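Local structure of Tae4 (Agrobacterium tumefaciens, 6IJF) at residues 50-53 against 54-58; 89-93 against 94-98. The protein is a type VI secretion effector of the Tae4 amidase family, which probably cleaves amide bonds in the peptide stems of the peptidoglycan of rival bacteria. All coordinates share one frame; numbering follows the deposited sequence.

How the contacts relate
Both contacts are local, one made along helix 48-58 and the other where helix 84-92 gives way to the loop before strand 101-103. Their centres lie about 15 Å apart, and contact 1 sits deeper in the chain. The two meet through side chains: F56 CE2 comes within 3.6 Å of M91 CE, and F56 CZ lies 4.2 Å from L97 CD1, so the ring of contact 1 packs on residues from both halves of contact 2. Helix 48-58 begins at C48, which with H132 and D134 probably forms a Cys-His-Asp triad, as in papain-like peptidases; the side chain of V52 lies near that group without touching it. The sulfate belongs to contact 2 alone.

Contact 1. Residues 50-53 against 54-58; sequences IRVS and IAFVK
V57 N donates to S53 O over 2.9 Å in an almost straight bond, 178° at the hydrogen, and I54 N reaches I50 O at 3.0 Å. Between these two rungs come A55 N to R51 O and F56 N to V52 O, both 3.2 Å long, giving the regular i to i+4 ladder of an alpha helix. The S53 hydroxyl continues the polar pattern backwards: with OG beside its own backbone N (chi1 -62°), it bonds to A49 O one turn earlier and also to E81 N. R51 sends its guanidinium off the helix to T47 OG1 and to the carbonyl oxygens of P14 and L24, tying the helix to the chain that precedes it.

Outside the ladder, apolar side chains pair at the same spacing. I50 and I54 run side by side, CG2 of I50 touching CD1 of I54 at 3.7 Å, and both pack against I80 of strand 79-80 while helix 26-33 supplies F30, L29 and I33. On another flank V52 lies alongside F56, pointing the same way; its CG1, anti to the backbone N (chi1 171°), meets the ring at its edge and in its plane, 3.8 Å from CE2. Here L87 and M91 of helix 84-92 pack on V52 and F56 respectively.

The arrangement is consistent with the central helix of a papain-like fold, as in the peptidase CA clan, and C48 at its start belongs to a probable Cys-His-Asp triad. R51 is buried, yet each of its three guanidinium nitrogens is bonded, to a hydroxyl or a carbonyl oxygen, so its charge probably costs little in the interior.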
loop_
_atom_site.group_PDB
_atom_site.type_symbol
_atom_site.label_atom_id
_atom_site.label_comp_id
_atom_site.label_asym_id
_atom_site.label_seq_id
_atom_site.Cartn_x
_atom_site.Cartn_y
_atom_site.Cartn_z
ATOM N N ILE C 50 13.522 22.567 3.735
ATOM C CA ILE C 50 14.224 22.707 5.055
ATOM C C ILE C 50 15.157 21.509 5.276
ATOM O O ILE C 50 16.347 21.688 5.623
ATOM C CB ILE C 50 13.203 22.830 6.201
ATOM C CG1 ILE C 50 12.304 24.049 6.024
ATOM C CG2 ILE C 50 13.898 22.843 7.549
ATOM C CD1 ILE C 50 11.057 24.019 6.886
ATOM N N ARG C 51 14.647 20.301 5.057
ATOM C CA ARG C 51 15.415 19.062 5.342
ATOM C C ARG C 51 16.611 18.998 4.390
ATOM O O ARG C 51 17.740 18.703 4.843
ATOM C CB ARG C 51 14.488 17.841 5.269
ATOM C CG ARG C 51 13.418 17.858 6.343
ATOM C CD ARG C 51 12.383 16.753 6.190
ATOM N NE ARG C 51 11.383 16.806 7.240
ATOM C CZ ARG C 51 11.522 16.248 8.441
ATOM N NH1 ARG C 51 12.642 15.612 8.746
ATOM N NH2 ARG C 51 10.528 16.295 9.306
ATOM N N VAL C 52 16.417 19.305 3.100
ATOM C CA VAL C 52 17.554 19.279 2.134
ATOM C C VAL C 52 18.545 20.419 2.448
ATOM O O VAL C 52 19.785 20.149 2.415
ATOM C CB VAL C 52 17.083 19.275 0.670
ATOM C CG1 VAL C 52 18.271 19.471 -0.277
ATOM C CG2 VAL C 52 16.342 17.981 0.332
ATOM N N SER C 53 18.067 21.616 2.777
ATOM C CA SER C 53 18.939 22.760 3.208
ATOM C C SER C 53 19.851 22.324 4.360
ATOM O O SER C 53 21.078 22.498 4.263
ATOM C CB SER C 53 18.130 23.962 3.624
ATOM O OG SER C 53 17.352 24.470 2.576
ATOM N N ILE C 54 19.294 21.675 5.380
ATOM C CA ILE C 54 20.049 21.256 6.603
ATOM C C ILE C 54 21.133 20.247 6.222
ATOM O O ILE C 54 22.281 20.390 6.710
ATOM C CB ILE C 54 19.084 20.723 7.664
ATOM C CG1 ILE C 54 18.304 21.886 8.261
ATOM C CG2 ILE C 54 19.823 19.925 8.722
ATOM C CD1 ILE C 54 17.068 21.493 9.005
ATOM N N ALA C 55 20.808 19.285 5.357
ATOM C CA ALA C 55 21.786 18.293 4.877
ATOM C C ALA C 55 23.015 19.020 4.286
ATOM O O ALA C 55 24.174 18.627 4.612
ATOM C CB ALA C 55 21.148 17.351 3.892
ATOM N N PHE C 56 22.787 20.035 3.456
ATOM C CA PHE C 56 23.882 20.810 2.792
ATOM C C PHE C 56 24.671 21.608 3.848
ATOM O O PHE C 56 25.908 21.441 3.931
ATOM C CB PHE C 56 23.334 21.689 1.664
ATOM C CG PHE C 56 23.229 20.953 0.346
ATOM C CD1 PHE C 56 24.341 20.775 -0.445
ATOM C CD2 PHE C 56 22.049 20.346 -0.047
ATOM C CE1 PHE C 56 24.273 20.074 -1.648
ATOM C CE2 PHE C 56 21.972 19.638 -1.239
ATOM C CZ PHE C 56 23.085 19.526 -2.048
ATOM N N VAL C 57 23.977 22.402 4.651
ATOM C CA VAL C 57 24.610 23.227 5.721
ATOM C C VAL C 57 25.498 22.345 6.592
ATOM O O VAL C 57 26.657 22.687 6.763
ATOM C CB VAL C 57 23.549 23.931 6.568
ATOM C CG1 VAL C 57 24.155 24.502 7.838
ATOM C CG2 VAL C 57 22.853 24.999 5.762
ATOM N N LYS C 58 24.992 21.217 7.086
ATOM C CA LYS C 58 25.774 20.360 8.028
ATOM C C LYS C 58 26.940 19.710 7.289
ATOM O O LYS C 58 27.895 19.259 7.967
ATOM C CB LYS C 58 24.879 19.309 8.678
ATOM C CG LYS C 58 23.960 19.893 9.730
ATOM C CD LYS C 58 23.284 18.808 10.510
ATOM C CE LYS C 58 22.281 19.382 11.477
ATOM N NZ LYS C 58 21.737 18.312 12.335
#

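Contact 2. Residues 89-93 against 94-98; sequences TLMKR and TSYLG. With SO4 (sulfate ion), chain F.
R93 O is gripped by two amides, Y96 N at 2.9 Å and G98 N at 3.0 Å, which approach from opposite faces of the carbonyl plane. The first bond closes a type I beta turn from R93 to Y96, just where helix 84-92 ends. M91 O, two residues earlier, takes L97 N at 2.8 Å and a weaker bond from G98 N. The positive phi of G98 accompanies this reversal, which returns the chain beside K92.

The turn also gathers donors around a sulfate, probably taken from the crystallisation liquor. R93 directs NE and NH1 to the same oxygen, O3, with NH1 2.9 Å away; a bend at chi3 (54°) brings the guanidinium round so that the anion lies at its edge, near its plane. S95 OG donates to O3 as well, while S95 N binds O2. The other end of the guanidinium, NH2, bonds to V64 O, so its rotation is fixed from two sides. The anion probably offsets the positive charge of R93.

Beneath the turn, the Y96 ring lies between different kinds of neighbour. L90 CD2 sits over the centre of one face, 3.4 Å from the centroid and 8° off the normal, a CH-pi contact. R93 NH2 is at the ring edge, and the guanidinium and ring planes stand 75° apart, with CE2 above the guanidinium face. Y96 is buried, and its OH bonds to N62 O and V64 N, anchoring the loop to the chain that follows helix 48-58. On the side facing strand 155-160, M91 and L97 lie alongside each other against W159, and M91 SD meets L97 CD2 at 3.8 Å.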
loop_
_atom_site.group_PDB
_atom_site.type_symbol
_atom_site.label_atom_id
_atom_site.label_comp_id
_atom_site.label_asym_id
_atom_site.label_seq_id
_atom_site.Cartn_x
_atom_site.Cartn_y
_atom_site.Cartn_z
ATOM N N THR C 89 15.720 25.715 -8.015
ATOM C CA THR C 89 16.346 26.818 -8.800
ATOM C C THR C 89 17.796 27.042 -8.345
ATOM O O THR C 89 18.706 27.033 -9.180
ATOM C CB THR C 89 15.481 28.078 -8.678
ATOM O OG1 THR C 89 14.197 27.710 -9.197
ATOM C CG2 THR C 89 16.076 29.264 -9.412
ATOM N N LEU C 90 18.022 27.189 -7.043
ATOM C CA LEU C 90 19.372 27.430 -6.493
ATOM C C LEU C 90 20.289 26.264 -6.824
ATOM O O LEU C 90 21.462 26.495 -7.192
ATOM C CB LEU C 90 19.239 27.613 -4.977
ATOM C CG LEU C 90 20.536 27.860 -4.223
ATOM C CD1 LEU C 90 20.291 28.947 -3.183
ATOM C CD2 LEU C 90 21.044 26.592 -3.550
ATOM N N MET C 91 19.797 25.034 -6.668
ATOM C CA MET C 91 20.628 23.825 -6.871
ATOM C C MET C 91 21.091 23.776 -8.325
ATOM O O MET C 91 22.181 23.183 -8.562
ATOM C CB MET C 91 19.844 22.543 -6.547
ATOM C CG MET C 91 19.736 22.243 -5.028
ATOM S SD MET C 91 21.369 22.037 -4.312
ATOM C CE MET C 91 21.137 22.774 -2.688
ATOM N N LYS C 92 20.286 24.340 -9.238
ATOM C CA LYS C 92 20.520 24.320 -10.714
ATOM C C LYS C 92 21.703 25.218 -11.074
ATOM O O LYS C 92 22.279 25.008 -12.143
ATOM C CB LYS C 92 19.283 24.827 -11.470
ATOM C CG LYS C 92 18.831 24.003 -12.647
ATOM C CD LYS C 92 17.466 24.445 -13.173
ATOM C CE LYS C 92 17.250 24.085 -14.629
ATOM N NZ LYS C 92 15.919 24.522 -15.112
ATOM N N ARG C 93 22.053 26.189 -10.220
ATOM C CA ARG C 93 23.159 27.140 -10.500
ATOM C C ARG C 93 24.464 26.371 -10.617
ATOM O O ARG C 93 24.637 25.369 -9.907
ATOM C CB ARG C 93 23.232 28.240 -9.449
ATOM C CG ARG C 93 21.979 29.107 -9.490
ATOM C CD ARG C 93 21.790 29.812 -8.165
ATOM N NE ARG C 93 22.984 30.553 -7.795
ATOM C CZ ARG C 93 23.254 31.024 -6.572
ATOM N NH1 ARG C 93 24.410 31.628 -6.350
ATOM N NH2 ARG C 93 22.395 30.860 -5.578
ATOM N N THR C 94 25.347 26.850 -11.490
ATOM C CA THR C 94 26.664 26.234 -11.785
ATOM C C THR C 94 27.486 26.216 -10.478
ATOM O O THR C 94 28.338 25.316 -10.319
ATOM C CB THR C 94 27.353 26.945 -12.964
ATOM O OG1 THR C 94 27.220 28.363 -12.832
ATOM C CG2 THR C 94 26.762 26.562 -14.299
ATOM N N SER C 95 27.270 27.164 -9.560
ATOM C CA SER C 95 28.043 27.185 -8.288
ATOM C C SER C 95 27.504 26.137 -7.311
ATOM O O SER C 95 28.184 25.904 -6.296
ATOM C CB SER C 95 28.092 28.554 -7.638
ATOM O OG SER C 95 26.786 29.032 -7.417
ATOM N N TYR C 96 26.285 25.610 -7.490
ATOM C CA TYR C 96 25.784 24.492 -6.653
ATOM C C TYR C 96 25.956 23.188 -7.441
ATOM O O TYR C 96 27.108 22.737 -7.563
ATOM C CB TYR C 96 24.378 24.803 -6.130
ATOM C CG TYR C 96 24.388 25.748 -4.959
ATOM C CD1 TYR C 96 24.658 25.285 -3.680
ATOM C CD2 TYR C 96 24.169 27.103 -5.133
ATOM C CE1 TYR C 96 24.677 26.150 -2.595
ATOM C CE2 TYR C 96 24.213 27.983 -4.060
ATOM C CZ TYR C 96 24.452 27.502 -2.786
ATOM O OH TYR C 96 24.472 28.339 -1.714
ATOM N N LEU C 97 24.869 22.600 -7.960
ATOM C CA LEU C 97 24.917 21.255 -8.587
ATOM C C LEU C 97 24.942 21.349 -10.116
ATOM O O LEU C 97 25.284 20.317 -10.749
ATOM C CB LEU C 97 23.712 20.461 -8.093
ATOM C CG LEU C 97 23.903 19.514 -6.911
ATOM C CD1 LEU C 97 24.815 20.089 -5.855
ATOM C CD2 LEU C 97 22.554 19.095 -6.331
ATOM N N GLY C 98 24.576 22.502 -10.672
ATOM C CA GLY C 98 24.503 22.694 -12.133
ATOM C C GLY C 98 23.248 22.073 -12.735
ATOM O O GLY C 98 22.270 21.852 -11.975
HETATM S S SO4 F . 25.821 31.224 -10.339
HETATM O O1 SO4 F . 26.672 32.231 -10.912
HETATM O O2 SO4 F . 26.354 29.921 -10.642
HETATM O O3 SO4 F . 25.760 31.406 -8.903
HETATM O O4 SO4 F . 24.505 31.323 -10.922
#